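Local coordinates for DUF4847 domain-containing protein (Bacteroides vulgatus, PDB 4ZGF), which is of unknown function but binds calcium ions and probably has a lipocalin-like fold of the calycin group, at residues T10-F16 with I53-T59; Y17-W22 with K129-I133; N72-T78 with N91-P97. All coordinates share one frame; numbering follows the deposited sequence. Where two conformers were deposited one is given.

Interaction 1: T10-F16 with I53-T59. With ACT (acetate ion), chain J.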
loop_
_atom_site.group_PDB
_atom_site.type_symbol
_atom_site.label_atom_id
_atom_site.label_comp_id
_atom_site.label_asym_id
_atom_site.label_seq_id
_atom_site.Cartn_x
_atom_site.Cartn_y
_atom_site.Cartn_z
ATOM N N THR A 10 -0.363 -5.070 -11.918
ATOM C CA THR A 10 0.475 -4.298 -11.028
ATOM C C THR A 10 -0.384 -3.366 -10.171
ATOM O O THR A 10 -1.251 -2.658 -10.716
ATOM C CB THR A 10 1.465 -3.401 -11.841
ATOM O OG1 THR A 10 1.970 -4.140 -12.983
ATOM C CG2 THR A 10 2.583 -2.919 -10.924
ATOM N N TRP A 11 -0.065 -3.278 -8.875
ATOM C CA TRP A 11 -0.652 -2.332 -7.945
ATOM C C TRP A 11 0.390 -1.271 -7.575
ATOM O O TRP A 11 1.496 -1.599 -7.137
ATOM C CB TRP A 11 -1.143 -3.059 -6.682
ATOM C CG TRP A 11 -2.379 -3.887 -6.841
ATOM C CD1 TRP A 11 -2.443 -5.242 -6.785
ATOM C CD2 TRP A 11 -3.728 -3.427 -7.047
ATOM N NE1 TRP A 11 -3.749 -5.663 -6.900
ATOM C CE2 TRP A 11 -4.559 -4.567 -7.052
ATOM C CE3 TRP A 11 -4.308 -2.167 -7.243
ATOM C CZ2 TRP A 11 -5.940 -4.478 -7.199
ATOM C CZ3 TRP A 11 -5.679 -2.098 -7.393
ATOM C CH2 TRP A 11 -6.471 -3.233 -7.376
ATOM N N HIS A 12 0.017 0.000 -7.733
ATOM C CA HIS A 12 0.872 1.150 -7.509
ATOM C C HIS A 12 0.364 1.946 -6.319
ATOM O O HIS A 12 -0.848 2.159 -6.189
ATOM C CB HIS A 12 0.842 2.055 -8.761
ATOM C CG HIS A 12 1.373 1.428 -9.995
ATOM N ND1 HIS A 12 2.684 1.560 -10.379
ATOM C CD2 HIS A 12 0.748 0.665 -10.925
ATOM C CE1 HIS A 12 2.827 0.921 -11.517
ATOM N NE2 HIS A 12 1.685 0.367 -11.869
ATOM N N VAL A 13 1.259 2.422 -5.449
ATOM C CA VAL A 13 0.800 3.138 -4.253
ATOM C C VAL A 13 0.169 4.489 -4.624
ATOM O O VAL A 13 0.693 5.282 -5.396
ATOM C CB VAL A 13 1.979 3.370 -3.288
ATOM C CG1 VAL A 13 1.605 4.303 -2.159
ATOM C CG2 VAL A 13 2.437 2.047 -2.721
ATOM N N VAL A 14 -0.993 4.709 -3.997
ATOM C CA VAL A 14 -1.674 6.012 -4.012
ATOM C C VAL A 14 -1.239 6.821 -2.793
ATOM O O VAL A 14 -0.659 7.904 -2.930
ATOM C CB VAL A 14 -3.201 5.841 -4.102
ATOM C CG1 VAL A 14 -3.902 7.193 -4.028
ATOM C CG2 VAL A 14 -3.585 5.096 -5.361
ATOM N N ASP A 15 -1.525 6.334 -1.579
ATOM C CA ASP A 15 -1.102 7.035 -0.349
ATOM C C ASP A 15 -1.336 6.084 0.819
ATOM O O ASP A 15 -1.908 4.983 0.673
ATOM C CB ASP A 15 -1.913 8.354 -0.163
ATOM C CG ASP A 15 -1.184 9.489 0.554
ATOM O OD1 ASP A 15 -0.255 9.216 1.345
ATOM O OD2 ASP A 15 -1.610 10.653 0.327
ATOM N N PHE A 16 -0.855 6.556 1.961
ATOM C CA PHE A 16 -1.161 5.987 3.281
ATOM C C PHE A 16 -2.270 6.817 3.874
ATOM O O PHE A 16 -2.244 8.036 3.762
ATOM C CB PHE A 16 0.089 6.053 4.163
ATOM C CG PHE A 16 1.250 5.226 3.670
ATOM C CD1 PHE A 16 2.128 5.730 2.727
ATOM C CD2 PHE A 16 1.498 3.948 4.170
ATOM C CE1 PHE A 16 3.213 4.984 2.266
ATOM C CE2 PHE A 16 2.591 3.210 3.735
ATOM C CZ PHE A 16 3.442 3.727 2.799
ATOM N N ILE A 53 6.929 7.711 -3.055
ATOM C CA ILE A 53 6.029 6.572 -2.815
ATOM C C ILE A 53 5.246 6.202 -4.068
ATOM O O ILE A 53 4.818 5.059 -4.221
ATOM C CB ILE A 53 5.086 6.782 -1.611
ATOM C CG1 ILE A 53 3.995 7.810 -1.895
ATOM C CG2 ILE A 53 5.913 7.047 -0.363
ATOM C CD1 ILE A 53 2.973 7.975 -0.781
ATOM N N HIS A 54 5.076 7.157 -5.003
ATOM C CA HIS A 54 4.433 6.806 -6.252
ATOM C C HIS A 54 5.234 5.792 -7.071
ATOM O O HIS A 54 4.661 5.100 -7.919
ATOM C CB HIS A 54 4.148 8.039 -7.096
ATOM C CG HIS A 54 3.084 8.907 -6.535
ATOM N ND1 HIS A 54 2.959 10.215 -6.939
ATOM C CD2 HIS A 54 2.072 8.676 -5.671
ATOM C CE1 HIS A 54 1.919 10.764 -6.350
ATOM N NE2 HIS A 54 1.360 9.868 -5.571
ATOM N N GLY A 55 6.542 5.707 -6.816
ATOM C CA GLY A 55 7.364 4.677 -7.426
ATOM C C GLY A 55 7.209 3.295 -6.819
ATOM O O GLY A 55 7.817 2.341 -7.323
ATOM N N PHE A 56 6.436 3.158 -5.750
ATOM C CA PHE A 56 6.292 1.872 -5.063
ATOM C C PHE A 56 5.171 1.066 -5.708
ATOM O O PHE A 56 4.053 1.554 -5.890
ATOM C CB PHE A 56 5.969 2.071 -3.578
ATOM C CG PHE A 56 7.047 2.699 -2.736
ATOM C CD1 PHE A 56 8.245 3.154 -3.239
ATOM C CD2 PHE A 56 6.845 2.810 -1.365
ATOM C CE1 PHE A 56 9.195 3.721 -2.411
ATOM C CE2 PHE A 56 7.812 3.346 -0.547
ATOM C CZ PHE A 56 9.006 3.792 -1.059
ATOM N N ASN A 57 5.470 -0.194 -6.039
ATOM C CA ASN A 57 4.467 -1.051 -6.655
ATOM C C ASN A 57 4.709 -2.508 -6.239
ATOM O O ASN A 57 5.803 -2.880 -5.792
ATOM C CB ASN A 57 4.419 -0.843 -8.185
ATOM C CG ASN A 57 5.719 -1.133 -8.880
ATOM O OD1 ASN A 57 6.026 -2.274 -9.181
ATOM N ND2 ASN A 57 6.513 -0.126 -9.107
ATOM N N ILE A 58 3.656 -3.296 -6.393
ATOM C CA ILE A 58 3.667 -4.700 -6.022
ATOM C C ILE A 58 2.784 -5.467 -6.986
ATOM O O ILE A 58 1.744 -4.981 -7.411
ATOM C CB ILE A 58 3.216 -4.871 -4.526
ATOM C CG1 ILE A 58 3.390 -6.318 -4.025
ATOM C CG2 ILE A 58 1.809 -4.357 -4.301
ATOM C CD1 ILE A 58 3.296 -6.433 -2.517
ATOM N N THR A 59 3.207 -6.694 -7.314
ATOM C CA THR A 59 2.459 -7.576 -8.184
ATOM C C THR A 59 2.302 -8.923 -7.471
ATOM O O THR A 59 3.284 -9.618 -7.205
ATOM C CB THR A 59 3.160 -7.746 -9.536
ATOM O OG1 THR A 59 3.324 -6.455 -10.139
ATOM C CG2 THR A 59 2.370 -8.623 -10.465
HETATM C C ACT J . 4.641 12.382 -8.954
HETATM O O ACT J . 5.416 12.768 -9.881
HETATM O OXT ACT J . 4.760 11.299 -8.588
HETATM C CH3 ACT J . 3.602 13.305 -8.360
HETATM O O HOH W 1 3.864 -6.217 -12.852
HETATM O O HOH W 2 5.038 2.597 -9.323
HETATM O O HOH W 3 1.865 5.265 -7.957
HETATM O O HOH W 4 -1.149 10.049 -4.464
#

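Interaction 2: Y17-W22 with K129-I133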
loop_
_atom_site.group_PDB
_atom_site.type_symbol
_atom_site.label_atom_id
_atom_site.label_comp_id
_atom_site.label_asym_id
_atom_site.label_seq_id
_atom_site.Cartn_x
_atom_site.Cartn_y
_atom_site.Cartn_z
ATOM N N TYR A 17 -3.260 6.178 4.494
ATOM C CA TYR A 17 -4.438 6.867 4.984
ATOM C C TYR A 17 -4.566 6.683 6.484
ATOM O O TYR A 17 -4.358 5.580 7.010
ATOM C CB TYR A 17 -5.703 6.325 4.293
ATOM C CG TYR A 17 -5.782 6.735 2.825
ATOM C CD1 TYR A 17 -4.940 6.183 1.881
ATOM C CD2 TYR A 17 -6.687 7.692 2.400
ATOM C CE1 TYR A 17 -4.972 6.573 0.562
ATOM C CE2 TYR A 17 -6.762 8.078 1.069
ATOM C CZ TYR A 17 -5.897 7.532 0.157
ATOM O OH TYR A 17 -5.883 7.895 -1.172
ATOM N N GLY A 18 -4.903 7.757 7.173
ATOM C CA GLY A 18 -5.140 7.734 8.607
ATOM C C GLY A 18 -6.541 8.166 8.942
ATOM O O GLY A 18 -7.350 8.523 8.092
ATOM N N LYS A 19 -6.870 8.118 10.232
ATOM C CA LYS A 19 -8.217 8.495 10.696
ATOM C C LYS A 19 -9.252 7.733 9.884
ATOM O O LYS A 19 -10.276 8.301 9.467
ATOM C CB LYS A 19 -8.490 10.017 10.582
ATOM C CG LYS A 19 -7.521 10.895 11.351
ATOM C CD LYS A 19 -7.842 12.390 11.210
ATOM C CE LYS A 19 -6.701 13.286 11.699
ATOM N NZ LYS A 19 -6.968 14.746 11.496
ATOM N N ALA A 20 -9.039 6.439 9.677
ATOM C CA ALA A 20 -9.881 5.727 8.741
ATOM C C ALA A 20 -11.269 5.475 9.272
ATOM O O ALA A 20 -11.478 5.297 10.497
ATOM C CB ALA A 20 -9.273 4.392 8.350
ATOM N N ASN A 21 -12.206 5.424 8.345
ATOM C CA ASN A 21 -13.544 4.831 8.564
ATOM C C ASN A 21 -13.602 3.653 7.613
ATOM O O ASN A 21 -14.035 3.759 6.462
ATOM C CB ASN A 21 -14.649 5.834 8.295
ATOM C CG ASN A 21 -16.024 5.328 8.661
ATOM O OD1 ASN A 21 -16.194 4.227 9.101
ATOM N ND2 ASN A 21 -17.012 6.161 8.538
ATOM N N TRP A 22 -13.108 2.514 8.083
ATOM C CA TRP A 22 -12.905 1.349 7.236
ATOM C C TRP A 22 -14.190 0.865 6.584
ATOM O O TRP A 22 -14.204 0.526 5.393
ATOM C CB TRP A 22 -12.245 0.248 8.075
ATOM C CG TRP A 22 -11.929 -0.994 7.330
ATOM C CD1 TRP A 22 -12.466 -2.226 7.544
ATOM C CD2 TRP A 22 -10.953 -1.167 6.286
ATOM N NE1 TRP A 22 -11.884 -3.155 6.720
ATOM C CE2 TRP A 22 -10.966 -2.526 5.922
ATOM C CE3 TRP A 22 -10.092 -0.309 5.608
ATOM C CZ2 TRP A 22 -10.143 -3.038 4.910
ATOM C CZ3 TRP A 22 -9.286 -0.819 4.598
ATOM C CH2 TRP A 22 -9.324 -2.158 4.241
ATOM N N LYS A 129 -7.828 -1.290 12.117
ATOM C CA LYS A 129 -8.595 -0.613 11.080
ATOM C C LYS A 129 -8.543 0.904 11.167
ATOM O O LYS A 129 -9.428 1.567 10.625
ATOM C CB LYS A 129 -10.019 -1.169 10.980
ATOM C CG LYS A 129 -10.081 -2.649 10.686
ATOM C CD LYS A 129 -11.492 -3.235 10.820
ATOM C CE LYS A 129 -12.127 -3.185 12.214
ATOM N NZ LYS A 129 -13.508 -3.791 12.109
ATOM N N LYS A 130 -7.496 1.465 11.771
ATOM C CA LYS A 130 -7.397 2.922 11.903
ATOM C C LYS A 130 -6.684 3.571 10.734
ATOM O O LYS A 130 -6.730 4.793 10.579
ATOM C CB LYS A 130 -6.617 3.304 13.161
ATOM C CG LYS A 130 -7.229 2.844 14.466
ATOM C CD LYS A 130 -6.626 3.616 15.614
ATOM C CE LYS A 130 -6.950 2.983 16.940
ATOM N NZ LYS A 130 -8.415 3.033 17.215
ATOM N N THR A 131 -5.966 2.767 9.963
ATOM C CA THR A 131 -5.165 3.223 8.831
ATOM C C THR A 131 -5.356 2.224 7.721
ATOM O O THR A 131 -5.794 1.102 7.928
ATOM C CB THR A 131 -3.678 3.351 9.211
ATOM O OG1 THR A 131 -3.195 2.061 9.610
ATOM C CG2 THR A 131 -3.425 4.363 10.321
ATOM N N TYR A 132 -4.929 2.625 6.518
ATOM C CA TYR A 132 -4.781 1.664 5.420
ATOM C C TYR A 132 -3.815 2.235 4.409
ATOM O O TYR A 132 -3.561 3.433 4.371
ATOM C CB TYR A 132 -6.120 1.299 4.766
ATOM C CG TYR A 132 -6.963 2.437 4.246
ATOM C CD1 TYR A 132 -6.817 2.934 2.955
ATOM C CD2 TYR A 132 -7.937 3.012 5.045
ATOM C CE1 TYR A 132 -7.612 3.960 2.474
ATOM C CE2 TYR A 132 -8.712 4.067 4.594
ATOM C CZ TYR A 132 -8.567 4.540 3.303
ATOM O OH TYR A 132 -9.377 5.570 2.896
ATOM N N ILE A 133 -3.298 1.348 3.556
ATOM C CA ILE A 133 -2.568 1.770 2.348
ATOM C C ILE A 133 -3.504 1.480 1.183
ATOM O O ILE A 133 -4.183 0.444 1.136
ATOM C CB ILE A 133 -1.199 1.095 2.245
ATOM C CG1 ILE A 133 -0.445 1.598 1.017
ATOM C CG2 ILE A 133 -1.278 -0.423 2.328
ATOM C CD1 ILE A 133 1.019 1.167 0.990
HETATM O O HOH W 5 -5.235 6.938 12.366
HETATM O O HOH W 6 -12.139 2.326 10.823
#

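Interaction 3: N72-T78 with N91-P97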
loop_
_atom_site.group_PDB
_atom_site.type_symbol
_atom_site.label_atom_id
_atom_site.label_comp_id
_atom_site.label_asym_id
_atom_site.label_seq_id
_atom_site.Cartn_x
_atom_site.Cartn_y
_atom_site.Cartn_z
ATOM N N ASN A 72 15.686 1.507 -3.640
ATOM C CA ASN A 72 16.849 0.607 -3.640
ATOM C C ASN A 72 16.657 -0.779 -4.201
ATOM O O ASN A 72 17.627 -1.531 -4.277
ATOM C CB ASN A 72 17.523 0.478 -2.272
ATOM C CG ASN A 72 18.084 1.759 -1.777
ATOM O OD1 ASN A 72 18.702 2.510 -2.564
ATOM N ND2 ASN A 72 17.894 2.038 -0.510
ATOM N N GLY A 73 15.485 -1.145 -4.594
ATOM C CA GLY A 73 15.345 -2.472 -5.189
ATOM C C GLY A 73 14.025 -3.158 -4.890
ATOM O O GLY A 73 13.006 -2.601 -4.456
ATOM N N THR A 74 14.075 -4.445 -5.073
ATOM C CA THR A 74 12.878 -5.237 -5.028
ATOM C C THR A 74 12.567 -5.784 -3.647
ATOM O O THR A 74 13.433 -6.063 -2.816
ATOM C CB THR A 74 12.919 -6.390 -5.994
ATOM O OG1 THR A 74 13.997 -7.243 -5.640
ATOM C CG2 THR A 74 13.051 -5.891 -7.413
ATOM N N ILE A 75 11.253 -5.992 -3.482
ATOM C CA ILE A 75 10.702 -6.808 -2.396
ATOM C C ILE A 75 10.227 -8.110 -3.002
ATOM O O ILE A 75 9.804 -8.160 -4.157
ATOM C CB ILE A 75 9.574 -6.085 -1.647
ATOM C CG1 ILE A 75 8.491 -5.586 -2.591
ATOM C CG2 ILE A 75 10.143 -4.973 -0.814
ATOM C CD1 ILE A 75 7.252 -5.003 -1.930
ATOM N N GLU A 76 10.261 -9.181 -2.202
ATOM C CA GLU A 76 9.726 -10.461 -2.600
ATOM C C GLU A 76 9.105 -11.130 -1.388
ATOM O O GLU A 76 9.532 -10.893 -0.259
ATOM C CB GLU A 76 10.832 -11.417 -3.128
ATOM C CG GLU A 76 11.613 -10.863 -4.308
ATOM C CD GLU A 76 12.718 -11.752 -4.781
ATOM O OE1 GLU A 76 13.105 -12.682 -4.077
ATOM O OE2 GLU A 76 13.259 -11.498 -5.864
ATOM N N GLY A 77 8.167 -12.042 -1.645
ATOM C CA GLY A 77 7.608 -12.846 -0.570
ATOM C C GLY A 77 6.445 -13.669 -1.037
ATOM O O GLY A 77 6.303 -13.987 -2.210
ATOM N N THR A 78 5.627 -14.048 -0.056
ATOM C CA THR A 78 4.458 -14.857 -0.298
ATOM C C THR A 78 3.230 -14.170 0.300
ATOM O O THR A 78 3.353 -13.260 1.129
ATOM C CB THR A 78 4.625 -16.285 0.263
ATOM O OG1 THR A 78 4.713 -16.183 1.680
ATOM C CG2 THR A 78 5.897 -16.931 -0.277
ATOM N N ASN A 91 3.900 -12.019 3.649
ATOM C CA ASN A 91 5.144 -12.488 4.294
ATOM C C ASN A 91 6.297 -12.084 3.423
ATOM O O ASN A 91 6.343 -12.451 2.239
ATOM C CB ASN A 91 5.110 -14.015 4.412
ATOM C CG ASN A 91 3.732 -14.480 4.828
ATOM O OD1 ASN A 91 3.212 -14.043 5.859
ATOM N ND2 ASN A 91 3.107 -15.323 3.991
ATOM N N PHE A 92 7.251 -11.334 3.954
ATOM C CA PHE A 92 8.433 -10.933 3.163
ATOM C C PHE A 92 9.550 -11.959 3.291
ATOM O O PHE A 92 9.887 -12.419 4.385
ATOM C CB PHE A 92 8.959 -9.586 3.625
ATOM C CG PHE A 92 8.089 -8.425 3.204
ATOM C CD1 PHE A 92 7.010 -8.024 4.004
ATOM C CD2 PHE A 92 8.350 -7.714 2.043
ATOM C CE1 PHE A 92 6.227 -6.965 3.608
ATOM C CE2 PHE A 92 7.560 -6.659 1.672
ATOM C CZ PHE A 92 6.499 -6.279 2.454
ATOM N N THR A 93 10.179 -12.245 2.147
ATOM C CA THR A 93 11.442 -13.009 2.101
ATOM C C THR A 93 12.626 -12.177 1.681
ATOM O O THR A 93 13.764 -12.572 1.943
ATOM C CB THR A 93 11.300 -14.275 1.253
ATOM O OG1 THR A 93 10.867 -13.931 -0.053
ATOM C CG2 THR A 93 10.273 -15.235 1.876
ATOM N N LYS A 94 12.400 -11.038 1.021
ATOM C CA LYS A 94 13.490 -10.148 0.605
ATOM C C LYS A 94 13.000 -8.725 0.714
ATOM O O LYS A 94 11.900 -8.412 0.222
ATOM C CB LYS A 94 13.882 -10.416 -0.843
ATOM C CG LYS A 94 14.994 -9.511 -1.395
ATOM C CD LYS A 94 15.096 -9.607 -2.925
ATOM C CE LYS A 94 16.173 -8.709 -3.546
ATOM N NZ LYS A 94 15.974 -7.229 -3.421
ATOM N N THR A 95 13.831 -7.870 1.314
ATOM C CA THR A 95 13.620 -6.414 1.300
ATOM C C THR A 95 14.950 -5.765 0.947
ATOM O O THR A 95 16.027 -6.276 1.303
ATOM C CB THR A 95 13.092 -5.882 2.643
ATOM O OG1 THR A 95 13.981 -6.229 3.709
ATOM C CG2 THR A 95 11.695 -6.397 2.932
ATOM N N PRO A 96 14.915 -4.628 0.225
ATOM C CA PRO A 96 16.131 -3.924 -0.184
ATOM C C PRO A 96 16.651 -3.072 0.950
ATOM O O PRO A 96 15.990 -2.904 1.963
ATOM C CB PRO A 96 15.622 -3.083 -1.351
ATOM C CG PRO A 96 14.217 -2.724 -0.992
ATOM C CD PRO A 96 13.692 -3.961 -0.285
ATOM N N PRO A 97 17.838 -2.500 0.776
ATOM C CA PRO A 97 18.385 -1.606 1.764
ATOM C C PRO A 97 17.368 -0.563 2.232
ATOM O O PRO A 97 16.707 0.105 1.438
ATOM C CB PRO A 97 19.583 -0.988 1.013
ATOM C CG PRO A 97 20.081 -2.129 0.173
ATOM C CD PRO A 97 18.797 -2.783 -0.314
HETATM O O HOH W 7 13.019 -14.116 -1.733
#

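Interaction 1: T10-F16 with I53-T59
Strand 11-16 and strand 57-59 are antiparallel neighbours in the curled sheet, and the chain reaches the second from the end of helix 40-54. W11 and I58 form the hydrogen-bonded pair: W11 N gives to I58 O at 2.9 Å and I58 N returns to W11 O at 2.8 Å, both bonds fairly straight. Beyond the non-hydrogen-bonded pair H12 and N57, V13 N donates to F56 O at 3.0 Å.

V13 stands over the link between helix and strand. With CG1 anti to the backbone N (chi1 170°), it sets CG2 alongside F56 CB at 3.6 Å and CG1 near I53 CD1. The extended I53 chain reaches on with the same CD1 to the edge of the F16 ring. Branched and aromatic residues suit this side, because helix 100-111 covers it, F105 packing on V13 and meeting F56 edge-to-face. Such a helix against a curled antiparallel sheet is consistent with the calycin assignment.

Waters bridge the face bearing H12 and N57. One joins H12 ND1, N57 ND2 and H54 O, and another links the hydroxyls of T10 and T59. The H54 imidazole uses both nitrogens: ND1 donates to OXT of an acetate ion, probably from the crystallisation liquor, at 2.7 Å, nearly straight at 171°, while NE2 reaches V14 O through a water lying in the ring plane.

Interaction 2: Y17-W22 with K129-I133
Two torsions set the rings of Y17 and Y132 against each other: Y132 swings CG between its backbone N and carbonyl carbon (chi1 55°), which turns its ring toward Y17, while Y17 keeps CG beside its own N (chi1 -71°). Y17 CB consequently sits over the middle of the Y132 ring, 3.5 Å from the centroid, as a CH-pi contact. The ring planes are almost parallel, 9° apart, but so far displaced that they barely overlap; Y17 CG and Y132 CE1 approach to 3.3 Å. A20 CB meets the edge of the same ring, where a methyl fits without pushing the tyrosine aside.

Underneath, Y17 and Y132 are an antiparallel hydrogen-bonded pair, Y17 N to Y132 O at 2.8 Å and Y132 N to Y17 O at 3.0 Å. This pairing joins strand 11-21 to strand 132-136, closing two distant parts of the chain into one curled sheet. At K19 the first strand turns a corner, and the regular pattern gives way: A20 N donates to K130 O at 3.0 Å from above the carbonyl plane, and a water bridges K19 N to K130 O.

W22 completes an aromatic cluster with both tyrosines. Its CZ3 touches Y132 CB at 3.8 Å, the two rings lying oblique. Over a face of the indole's five-membered ring lies K129 CG, 4.3 Å from its centroid, and K129 CD is 3.6 Å from W22 CD1; a methylene chain can cover an aromatic face and still carry its amine onward. A second water ties A20 O, W22 N and K129 O together.

Interaction 3: N72-T78 with N91-P97
K94 crosses E76 obliquely and ends on T74, its NZ, in the conformers described, donating to T74 O at 2.9 Å and to T74 OG1 at 3.0 Å. The chain leaves CA with CG anti to the backbone N (chi1 178°), runs extended past E76, where CD packs 3.7 Å from E76 CD, and bends only at its last torsion to bring the amine onto the threonine. The E76 carboxylate is not in contact with that amine; its OE1 takes a water shared with T93 OG1.

The backbone here forms a classic beta bulge in the hairpin of strands 73-82 and 87-92. E76 O accepts from both T93 N, at 2.8 Å, and K94 N, at 3.1 Å, which approach from the same face of its plane, while E76 N gives to K94 O. Past the bulge the register has shifted by one, and T78 pairs with N91 through two backbone bonds. G77 suits the shift: a beta carbon there would collide with N91 O, and its CA approaches that oxygen to 3.1 Å. Near the bulge, I75 CB meets the edge of the F92 ring.

Toward the other end, P96 CD packs on I75 CG2 at 3.7 Å. Proline has no N-H to give, so P96 and P97 suit a part of the chain where regular pairing has ended, and N72 ND2 donates to P97 O at 3.0 Å, almost straight. Further out, F92 meets F66 edge-to-face, and helix 100-111 packs on I75 and F92.

Two amide donors on one carbonyl imply a hairpin edge held by shared polar atoms; in the modelled conformers the threonine oxygens may also ease the charge of K94.

Overall arrangement
All three contacts belong to one curled antiparallel sheet. Interactions 1 and 2 share strand 11-21, pairing successive parts of it with different neighbours; their centres are about 17 Å apart, and I133 joins them by packing on V13 and F16. Interaction 3 is centred about 14 Å from the centre of interaction 1, touching it where I58 meets I75. Interactions 2 and 3, with centres about 24 Å apart, lie on opposite sides of the chain's centre. At nearest atoms, the benzoic acid is about 4 Å from the V14 side chain and about 7 Å from that of Y17. The W22 side chain is about 10 Å from that of the calcium ligand D85, whereas interaction 3 lies away from both kinds of site.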